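Local atomic coordinates of citrate synthase (PDB entry 4TVM), a protein that catalyses the condensation of oxaloacetate with acetyl-CoA and water to give citrate and free CoA, as part of the Krebs cycle. Residues A[170-175]-A[387-392]; A[174-179]-A[198-203]. All blocks are in the same frame, centred on the assembly; numbering follows the deposited sequence.

Contact 1: A[170-175]-A[387-392]; sequences KLPTIA and FALGRL. With OAA (oxaloacetate ion), chain B.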
ATOM      1  N   LYS A 170     -12.840  -0.381 -16.109  1.00 43.25           N
ATOM      2  CA  LYS A 170     -13.556   0.513 -15.192  1.00 44.26           C
ATOM      3  C   LYS A 170     -12.745   1.638 -14.564  1.00 41.27           C
ATOM      4  O   LYS A 170     -13.334   2.604 -14.101  1.00 40.56           O
ATOM      5  CB  LYS A 170     -14.207  -0.278 -14.082  1.00 43.61           C
ATOM      6  CG  LYS A 170     -15.144  -1.313 -14.618  1.00 42.36           C
ATOM      7  CD  LYS A 170     -15.998  -1.913 -13.522  1.00 41.81           C
ATOM      8  CE  LYS A 170     -17.233  -2.545 -14.161  1.00 41.42           C
ATOM      9  NZ  LYS A 170     -16.963  -3.965 -14.445  1.00 43.53           N
ATOM     10  N   LEU A 171     -11.422   1.524 -14.545  1.00 37.80           N
ATOM     11  CA  LEU A 171     -10.609   2.544 -13.912  1.00 36.91           C
ATOM     12  C   LEU A 171     -10.570   3.862 -14.642  1.00 36.64           C
ATOM     13  O   LEU A 171     -10.520   4.899 -13.987  1.00 38.07           O
ATOM     14  CB  LEU A 171      -9.210   2.073 -13.716  1.00 37.29           C
ATOM     15  CG  LEU A 171      -8.510   2.988 -12.706  1.00 37.82           C
ATOM     16  CD1 LEU A 171      -8.774   2.483 -11.323  1.00 38.27           C
ATOM     17  CD2 LEU A 171      -7.015   3.030 -12.939  1.00 40.05           C
ATOM     18  N   PRO A 172     -10.591   3.848 -15.999  1.00 40.09           N
ATOM     19  CA  PRO A 172     -10.778   5.156 -16.619  1.00 37.19           C
ATOM     20  C   PRO A 172     -12.124   5.752 -16.364  1.00 36.55           C
ATOM     21  O   PRO A 172     -12.227   6.952 -16.201  1.00 38.36           O
ATOM     22  CB  PRO A 172     -10.661   4.835 -18.089  1.00 38.51           C
ATOM     23  CG  PRO A 172      -9.632   3.777 -18.104  1.00 37.04           C
ATOM     24  CD  PRO A 172     -10.151   2.880 -17.027  1.00 38.63           C
ATOM     25  N   THR A 173     -13.157   4.928 -16.328  1.00 37.33           N
ATOM     26  CA  THR A 173     -14.480   5.405 -15.993  1.00 35.77           C
ATOM     27  C   THR A 173     -14.528   6.071 -14.637  1.00 35.35           C
ATOM     28  O   THR A 173     -15.136   7.110 -14.493  1.00 32.53           O
ATOM     29  CB  THR A 173     -15.426   4.233 -15.943  1.00 40.21           C
ATOM     30  OG1 THR A 173     -15.343   3.538 -17.198  1.00 47.03           O
ATOM     31  CG2 THR A 173     -16.835   4.688 -15.710  1.00 41.28           C
ATOM     32  N   ILE A 174     -13.868   5.459 -13.661  1.00 34.21           N
ATOM     33  CA  ILE A 174     -13.793   5.990 -12.310  1.00 33.87           C
ATOM     34  C   ILE A 174     -13.037   7.299 -12.229  1.00 34.21           C
ATOM     35  O   ILE A 174     -13.404   8.170 -11.466  1.00 34.45           O
ATOM     36  CB  ILE A 174     -13.050   4.981 -11.408  1.00 37.17           C
ATOM     37  CG1 ILE A 174     -13.879   3.723 -11.247  1.00 36.12           C
ATOM     38  CG2 ILE A 174     -12.790   5.539 -10.002  1.00 38.12           C
ATOM     39  CD1 ILE A 174     -13.129   2.633 -10.538  1.00 36.75           C
ATOM     40  N   ALA A 175     -11.924   7.400 -12.958  1.00 35.27           N
ATOM     41  CA  ALA A 175     -11.128   8.615 -12.946  1.00 32.58           C
ATOM     42  C   ALA A 175     -11.895   9.741 -13.637  1.00 37.22           C
ATOM     43  O   ALA A 175     -11.833  10.893 -13.210  1.00 36.73           O
ATOM     44  CB  ALA A 175      -9.823   8.364 -13.650  1.00 33.07           C
ATOM     45  N   PHE A 387      -1.593   9.475 -14.187  1.00 39.65           N
ATOM     46  CA  PHE A 387      -0.454   8.591 -13.974  1.00 38.39           C
ATOM     47  C   PHE A 387      -0.882   7.165 -13.689  1.00 39.20           C
ATOM     48  O   PHE A 387      -0.360   6.234 -14.308  1.00 37.88           O
ATOM     49  CB  PHE A 387       0.389   9.111 -12.840  1.00 41.49           C
ATOM     50  CG  PHE A 387       1.701   8.421 -12.720  1.00 49.77           C
ATOM     51  CD1 PHE A 387       1.762   7.053 -12.489  1.00 54.06           C
ATOM     52  CD2 PHE A 387       2.885   9.129 -12.820  1.00 46.45           C
ATOM     53  CE1 PHE A 387       2.979   6.414 -12.385  1.00 51.57           C
ATOM     54  CE2 PHE A 387       4.101   8.484 -12.717  1.00 45.52           C
ATOM     55  CZ  PHE A 387       4.153   7.129 -12.513  1.00 47.01           C
ATOM     56  N   ALA A 388      -1.850   6.979 -12.772  1.00 40.05           N
ATOM     57  CA  ALA A 388      -2.325   5.624 -12.399  1.00 34.66           C
ATOM     58  C   ALA A 388      -3.006   4.871 -13.541  1.00 34.79           C
ATOM     59  O   ALA A 388      -2.824   3.638 -13.726  1.00 33.93           O
ATOM     60  CB  ALA A 388      -3.276   5.728 -11.238  1.00 38.33           C
ATOM     61  N   LEU A 389      -3.828   5.600 -14.294  1.00 33.18           N
ATOM     62  CA  LEU A 389      -4.488   5.021 -15.475  1.00 32.64           C
ATOM     63  C   LEU A 389      -3.480   4.381 -16.404  1.00 34.14           C
ATOM     64  O   LEU A 389      -3.743   3.317 -16.952  1.00 38.37           O
ATOM     65  CB  LEU A 389      -5.222   6.093 -16.269  1.00 30.30           C
ATOM     66  CG  LEU A 389      -6.467   6.621 -15.617  1.00 32.32           C
ATOM     67  CD1 LEU A 389      -7.188   7.510 -16.597  1.00 31.30           C
ATOM     68  CD2 LEU A 389      -7.384   5.498 -15.075  1.00 32.26           C
ATOM     69  N   GLY A 390      -2.350   5.060 -16.614  1.00 34.28           N
ATOM     70  CA  GLY A 390      -1.314   4.586 -17.536  1.00 33.76           C
ATOM     71  C   GLY A 390      -0.536   3.457 -16.929  1.00 36.50           C
ATOM     72  O   GLY A 390      -0.250   2.470 -17.583  1.00 40.97           O
ATOM     73  N   ARG A 391      -0.207   3.588 -15.655  1.00 38.63           N
ATOM     74  CA  ARG A 391       0.557   2.558 -14.966  1.00 37.64           C
ATOM     75  C   ARG A 391      -0.221   1.277 -14.655  1.00 37.87           C
ATOM     76  O   ARG A 391       0.388   0.216 -14.393  1.00 38.52           O
ATOM     77  CB  ARG A 391       1.118   3.131 -13.671  1.00 36.59           C
ATOM     78  CG  ARG A 391       1.944   2.155 -12.880  1.00 38.94           C
ATOM     79  CD  ARG A 391       3.047   1.531 -13.710  1.00 43.81           C
ATOM     80  NE  ARG A 391       3.971   2.548 -14.213  1.00 50.88           N
ATOM     81  CZ  ARG A 391       4.886   3.190 -13.477  1.00 56.71           C
ATOM     82  NH1 ARG A 391       5.014   2.964 -12.170  1.00 62.28           N
ATOM     83  NH2 ARG A 391       5.661   4.100 -14.048  1.00 57.91           N
ATOM     84  N   LEU A 392      -1.549   1.357 -14.674  1.00 34.13           N
ATOM     85  CA  LEU A 392      -2.370   0.210 -14.284  1.00 34.27           C
ATOM     86  C   LEU A 392      -1.938  -1.121 -14.906  1.00 37.38           C
ATOM     87  O   LEU A 392      -1.883  -2.138 -14.225  1.00 43.64           O
ATOM     88  CB  LEU A 392      -3.821   0.506 -14.596  1.00 33.75           C
ATOM     89  CG  LEU A 392      -4.871  -0.560 -14.315  1.00 37.29           C
ATOM     90  CD1 LEU A 392      -4.953  -0.917 -12.841  1.00 37.73           C
ATOM     91  CD2 LEU A 392      -6.223  -0.059 -14.818  1.00 37.86           C
TER
HETATM   92  O1  OAA B 501       7.228   6.810 -14.515  1.00 57.08           O
HETATM   93  O2  OAA B 501       7.228   9.011 -14.219  1.00 52.84           O
HETATM   94  O4  OAA B 501      10.631   5.969 -11.366  1.00 47.75           O
HETATM   95  O5  OAA B 501       9.069   4.434 -11.296  1.00 48.20           O
HETATM   96  O3  OAA B 501       7.325   5.847 -12.267  1.00 55.21           O
HETATM   97  C1  OAA B 501       7.645   7.853 -13.951  1.00 56.11           C
HETATM   98  C2  OAA B 501       8.714   7.671 -12.909  1.00 54.44           C
HETATM   99  C3  OAA B 501       8.433   6.351 -12.237  1.00 56.31           C
HETATM  100  C4  OAA B 501       9.455   5.574 -11.565  1.00 53.78           C
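L389 carries most of this contact, laying its CD2 methyl against the side of helix 159-182 where L171, P172 and A175 lie. With CG anti to its own carbonyl carbon (chi1 -72°), the branch swings across, although the CB itself does not aim at the partner helix. The L389 CD2 methyl meets L171 CD2 at 3.3 Å, the two leucines crossing at a slant. The same methyl sits 3.7 Å from P172 N and 4.1 Å from P172 CG, beside the kink where the proline nitrogen makes no bond to the preceding turn. A175 CB faces the fork of L389, 4.0 Å from both CD1 and CD2. One turn further along, L392 directs its own CD2 to 3.7 Å from L171 CD2, so that this L171 methyl touches both leucines. The segment axes are antiparallel (180°) and 10.1 Å apart, and the side chains that meet are all apolar.

The other side of segment 387-392 serves the oxaloacetate pocket. R391 NH2 donates to the ligand keto oxygen O3 at the guanidinium edge, with an N-H...O angle of 165°, while F387 places CE1 over the centre of the guanidinium plane and presents its own ring edge to O3. R391 NE is held by H229 O, which, with the bond from NH2 to O3, should limit the rotation of the group.

Around the apolar seam, helix 133-147 covers L171 through L137 and V141, and helix 251-262 covers A388 through L262 and L392 through I255, so the antiparallel pair lies buried among other helices.

Contact 2: A[174-179]-A[198-203]; sequences IAAYAY and ENFLRL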
ATOM      1  N   ILE A 174     -13.868   5.459 -13.661  1.00 34.21           N
ATOM      2  CA  ILE A 174     -13.793   5.990 -12.310  1.00 33.87           C
ATOM      3  C   ILE A 174     -13.037   7.299 -12.229  1.00 34.21           C
ATOM      4  O   ILE A 174     -13.404   8.170 -11.466  1.00 34.45           O
ATOM      5  CB  ILE A 174     -13.050   4.981 -11.408  1.00 37.17           C
ATOM      6  CG1 ILE A 174     -13.879   3.723 -11.247  1.00 36.12           C
ATOM      7  CG2 ILE A 174     -12.790   5.539 -10.002  1.00 38.12           C
ATOM      8  CD1 ILE A 174     -13.129   2.633 -10.538  1.00 36.75           C
ATOM      9  N   ALA A 175     -11.924   7.400 -12.958  1.00 35.27           N
ATOM     10  CA  ALA A 175     -11.128   8.615 -12.946  1.00 32.58           C
ATOM     11  C   ALA A 175     -11.895   9.741 -13.637  1.00 37.22           C
ATOM     12  O   ALA A 175     -11.833  10.893 -13.210  1.00 36.73           O
ATOM     13  CB  ALA A 175      -9.823   8.364 -13.650  1.00 33.07           C
ATOM     14  N   ALA A 176     -12.611   9.422 -14.708  1.00 37.47           N
ATOM     15  CA  ALA A 176     -13.421  10.436 -15.362  1.00 42.60           C
ATOM     16  C   ALA A 176     -14.535  10.892 -14.434  1.00 46.12           C
ATOM     17  O   ALA A 176     -14.858  12.076 -14.436  1.00 49.74           O
ATOM     18  CB  ALA A 176     -14.019   9.910 -16.657  1.00 43.14           C
ATOM     19  N   TYR A 177     -15.127   9.982 -13.652  1.00 39.12           N
ATOM     20  CA  TYR A 177     -16.174  10.412 -12.729  1.00 41.11           C
ATOM     21  C   TYR A 177     -15.649  11.249 -11.584  1.00 39.47           C
ATOM     22  O   TYR A 177     -16.326  12.142 -11.111  1.00 42.15           O
ATOM     23  CB  TYR A 177     -16.945   9.229 -12.181  1.00 41.30           C
ATOM     24  CG  TYR A 177     -17.868   8.616 -13.182  1.00 46.76           C
ATOM     25  CD1 TYR A 177     -17.823   8.973 -14.536  1.00 49.12           C
ATOM     26  CD2 TYR A 177     -18.787   7.678 -12.791  1.00 48.38           C
ATOM     27  CE1 TYR A 177     -18.673   8.399 -15.443  1.00 46.36           C
ATOM     28  CE2 TYR A 177     -19.646   7.110 -13.698  1.00 50.14           C
ATOM     29  CZ  TYR A 177     -19.579   7.476 -15.016  1.00 46.89           C
ATOM     30  OH  TYR A 177     -20.431   6.887 -15.895  1.00 49.20           O
ATOM     31  N   ALA A 178     -14.443  10.956 -11.136  1.00 38.74           N
ATOM     32  CA  ALA A 178     -13.852  11.712 -10.053  1.00 37.06           C
ATOM     33  C   ALA A 178     -13.578  13.129 -10.524  1.00 36.69           C
ATOM     34  O   ALA A 178     -13.687  14.068  -9.762  1.00 41.54           O
ATOM     35  CB  ALA A 178     -12.585  11.030  -9.592  1.00 34.98           C
ATOM     36  N   TYR A 179     -13.201  13.281 -11.788  1.00 38.70           N
ATOM     37  CA  TYR A 179     -13.057  14.615 -12.390  1.00 39.37           C
ATOM     38  C   TYR A 179     -14.389  15.292 -12.396  1.00 37.37           C
ATOM     39  O   TYR A 179     -14.516  16.402 -11.929  1.00 40.43           O
ATOM     40  CB  TYR A 179     -12.539  14.549 -13.842  1.00 38.15           C
ATOM     41  CG  TYR A 179     -12.538  15.882 -14.485  1.00 38.84           C
ATOM     42  CD1 TYR A 179     -11.619  16.841 -14.114  1.00 41.67           C
ATOM     43  CD2 TYR A 179     -13.494  16.222 -15.458  1.00 40.35           C
ATOM     44  CE1 TYR A 179     -11.629  18.095 -14.705  1.00 40.55           C
ATOM     45  CE2 TYR A 179     -13.512  17.472 -16.046  1.00 35.34           C
ATOM     46  CZ  TYR A 179     -12.581  18.403 -15.658  1.00 37.39           C
ATOM     47  OH  TYR A 179     -12.572  19.646 -16.232  1.00 36.62           O
ATOM     48  N   GLU A 198     -10.438   7.260 -26.209  1.00 49.30           N
ATOM     49  CA  GLU A 198     -11.276   8.327 -26.757  1.00 52.02           C
ATOM     50  C   GLU A 198     -12.537   8.434 -25.909  1.00 47.60           C
ATOM     51  O   GLU A 198     -13.051   9.516 -25.650  1.00 46.50           O
ATOM     52  CB  GLU A 198     -11.611   8.050 -28.245  1.00 53.65           C
ATOM     53  CG  GLU A 198     -12.421   9.137 -28.940  1.00 59.31           C
ATOM     54  CD  GLU A 198     -12.627   8.872 -30.428  1.00 69.50           C
ATOM     55  OE1 GLU A 198     -12.253   7.761 -30.909  1.00 60.86           O
ATOM     56  OE2 GLU A 198     -13.165   9.790 -31.109  1.00 82.30           O
ATOM     57  N   ASN A 199     -13.034   7.299 -25.465  1.00 46.41           N
ATOM     58  CA  ASN A 199     -14.203   7.296 -24.636  1.00 48.70           C
ATOM     59  C   ASN A 199     -13.869   7.867 -23.248  1.00 52.81           C
ATOM     60  O   ASN A 199     -14.713   8.485 -22.597  1.00 52.17           O
ATOM     61  CB  ASN A 199     -14.699   5.881 -24.496  1.00 49.64           C
ATOM     62  CG  ASN A 199     -15.869   5.795 -23.601  1.00 52.04           C
ATOM     63  OD1 ASN A 199     -16.912   6.341 -23.913  1.00 57.25           O
ATOM     64  ND2 ASN A 199     -15.707   5.132 -22.454  1.00 58.16           N
ATOM     65  N   PHE A 200     -12.641   7.647 -22.786  1.00 46.96           N
ATOM     66  CA  PHE A 200     -12.222   8.233 -21.529  1.00 44.08           C
ATOM     67  C   PHE A 200     -12.282   9.744 -21.619  1.00 43.88           C
ATOM     68  O   PHE A 200     -12.711  10.410 -20.684  1.00 46.34           O
ATOM     69  CB  PHE A 200     -10.822   7.776 -21.122  1.00 40.59           C
ATOM     70  CG  PHE A 200     -10.188   8.671 -20.092  1.00 43.65           C
ATOM     71  CD1 PHE A 200     -10.699   8.734 -18.792  1.00 42.10           C
ATOM     72  CD2 PHE A 200      -9.102   9.472 -20.415  1.00 41.33           C
ATOM     73  CE1 PHE A 200     -10.137   9.574 -17.852  1.00 40.68           C
ATOM     74  CE2 PHE A 200      -8.535  10.305 -19.470  1.00 40.89           C
ATOM     75  CZ  PHE A 200      -9.054  10.367 -18.189  1.00 38.77           C
ATOM     76  N   LEU A 201     -11.853  10.283 -22.751  1.00 44.76           N
ATOM     77  CA  LEU A 201     -11.833  11.731 -22.953  1.00 40.09           C
ATOM     78  C   LEU A 201     -13.224  12.355 -23.000  1.00 38.43           C
ATOM     79  O   LEU A 201     -13.412  13.499 -22.601  1.00 43.77           O
ATOM     80  CB  LEU A 201     -11.063  12.070 -24.225  1.00 38.61           C
ATOM     81  CG  LEU A 201      -9.539  12.217 -24.091  1.00 36.23           C
ATOM     82  CD1 LEU A 201      -8.857  12.132 -25.454  1.00 36.12           C
ATOM     83  CD2 LEU A 201      -9.212  13.557 -23.451  1.00 34.77           C
ATOM     84  N   ARG A 202     -14.193  11.631 -23.517  1.00 38.07           N
ATOM     85  CA  ARG A 202     -15.590  12.095 -23.508  1.00 37.81           C
ATOM     86  C   ARG A 202     -16.154  12.121 -22.106  1.00 38.32           C
ATOM     87  O   ARG A 202     -16.917  13.020 -21.746  1.00 33.86           O
ATOM     88  CB  ARG A 202     -16.475  11.154 -24.324  1.00 38.74           C
ATOM     89  CG  ARG A 202     -17.823  11.745 -24.716  1.00 42.31           C
ATOM     90  CD  ARG A 202     -18.719  10.738 -25.424  1.00 40.65           C
ATOM     91  NE  ARG A 202     -20.148  11.011 -25.230  1.00 40.89           N
ATOM     92  CZ  ARG A 202     -20.964  10.308 -24.432  1.00 45.15           C
ATOM     93  NH1 ARG A 202     -20.503   9.295 -23.692  1.00 44.51           N
ATOM     94  NH2 ARG A 202     -22.251  10.634 -24.344  1.00 44.85           N
ATOM     95  N   LEU A 203     -15.817  11.080 -21.334  1.00 39.75           N
ATOM     96  CA  LEU A 203     -16.350  10.921 -19.993  1.00 34.05           C
ATOM     97  C   LEU A 203     -15.826  12.054 -19.149  1.00 34.52           C
ATOM     98  O   LEU A 203     -16.492  12.506 -18.230  1.00 33.15           O
ATOM     99  CB  LEU A 203     -15.883   9.635 -19.390  1.00 32.69           C
ATOM    100  CG  LEU A 203     -16.529   8.360 -19.866  1.00 32.20           C
ATOM    101  CD1 LEU A 203     -15.890   7.198 -19.103  1.00 32.87           C
ATOM    102  CD2 LEU A 203     -18.002   8.412 -19.606  1.00 31.39           C
TER
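A chi1 of 162° sets CG of F200 anti to its backbone N and carries the ring over to helix 159-182, whereas L203 (chi1 -76°) turns CG anti to its carbonyl carbon and extends along A176 toward Y177. Between them they flank A176, whose methyl points toward helix 196-205. A176 CB meets L203 CB at 3.3 Å, and this is where the two backbones come nearest. The F200 ring comes in with its edge: CE1 lies 4.0 Å from A176 N, which is close to the ring plane, and also reaches A176 CB. A175 CB approaches the same CE1 at an oblique angle, 4.4 Å away.

The two helices run nearly parallel, with segment axes 9.0 Å apart and a crossing angle of -19°, although they are consecutive helices of the mainly helical citrate synthase fold. The chain must therefore travel back along the pair in the intervening connection, and side chains of both helices hold that connection. Y177 OH bonds to L188 O and its ring stacks on F187, while N199 OD1 bonds to D191 N. On the side nearer helix 196-205, Y177 receives L203 CD2 at its ring edge, 4.2 Å from CE1 of the tyrosine. F200 is buried further by L222 of helix 216-229 and by L386 of helix 383-403, whereas I174 and A178 pack against helix 133-147.

Contacts 1 and 2 use adjoining faces of helix 159-182, with centres 9 Å apart, and share I174 and A175. The A175 methyl touches both partners, L389 in the first and F200 in the second. These two partners also meet directly, L389 CD1 lying 3.8 Å from F200 CZ, and F200 CD1 is 3.5 Å from P172 O. Beside it, L203 CD1 reaches T173 CA at 3.9 Å. Helices 159-182, 196-205 and 383-403 thus form one continuous apolar cluster. Segment 387-392 of contact 1 also carries F387 and R391, which extend away from 170-175 to the oxaloacetate, R391 NH2 lying 3.0 Å from its O3; the touching residues of both contacts stay away from the ligand.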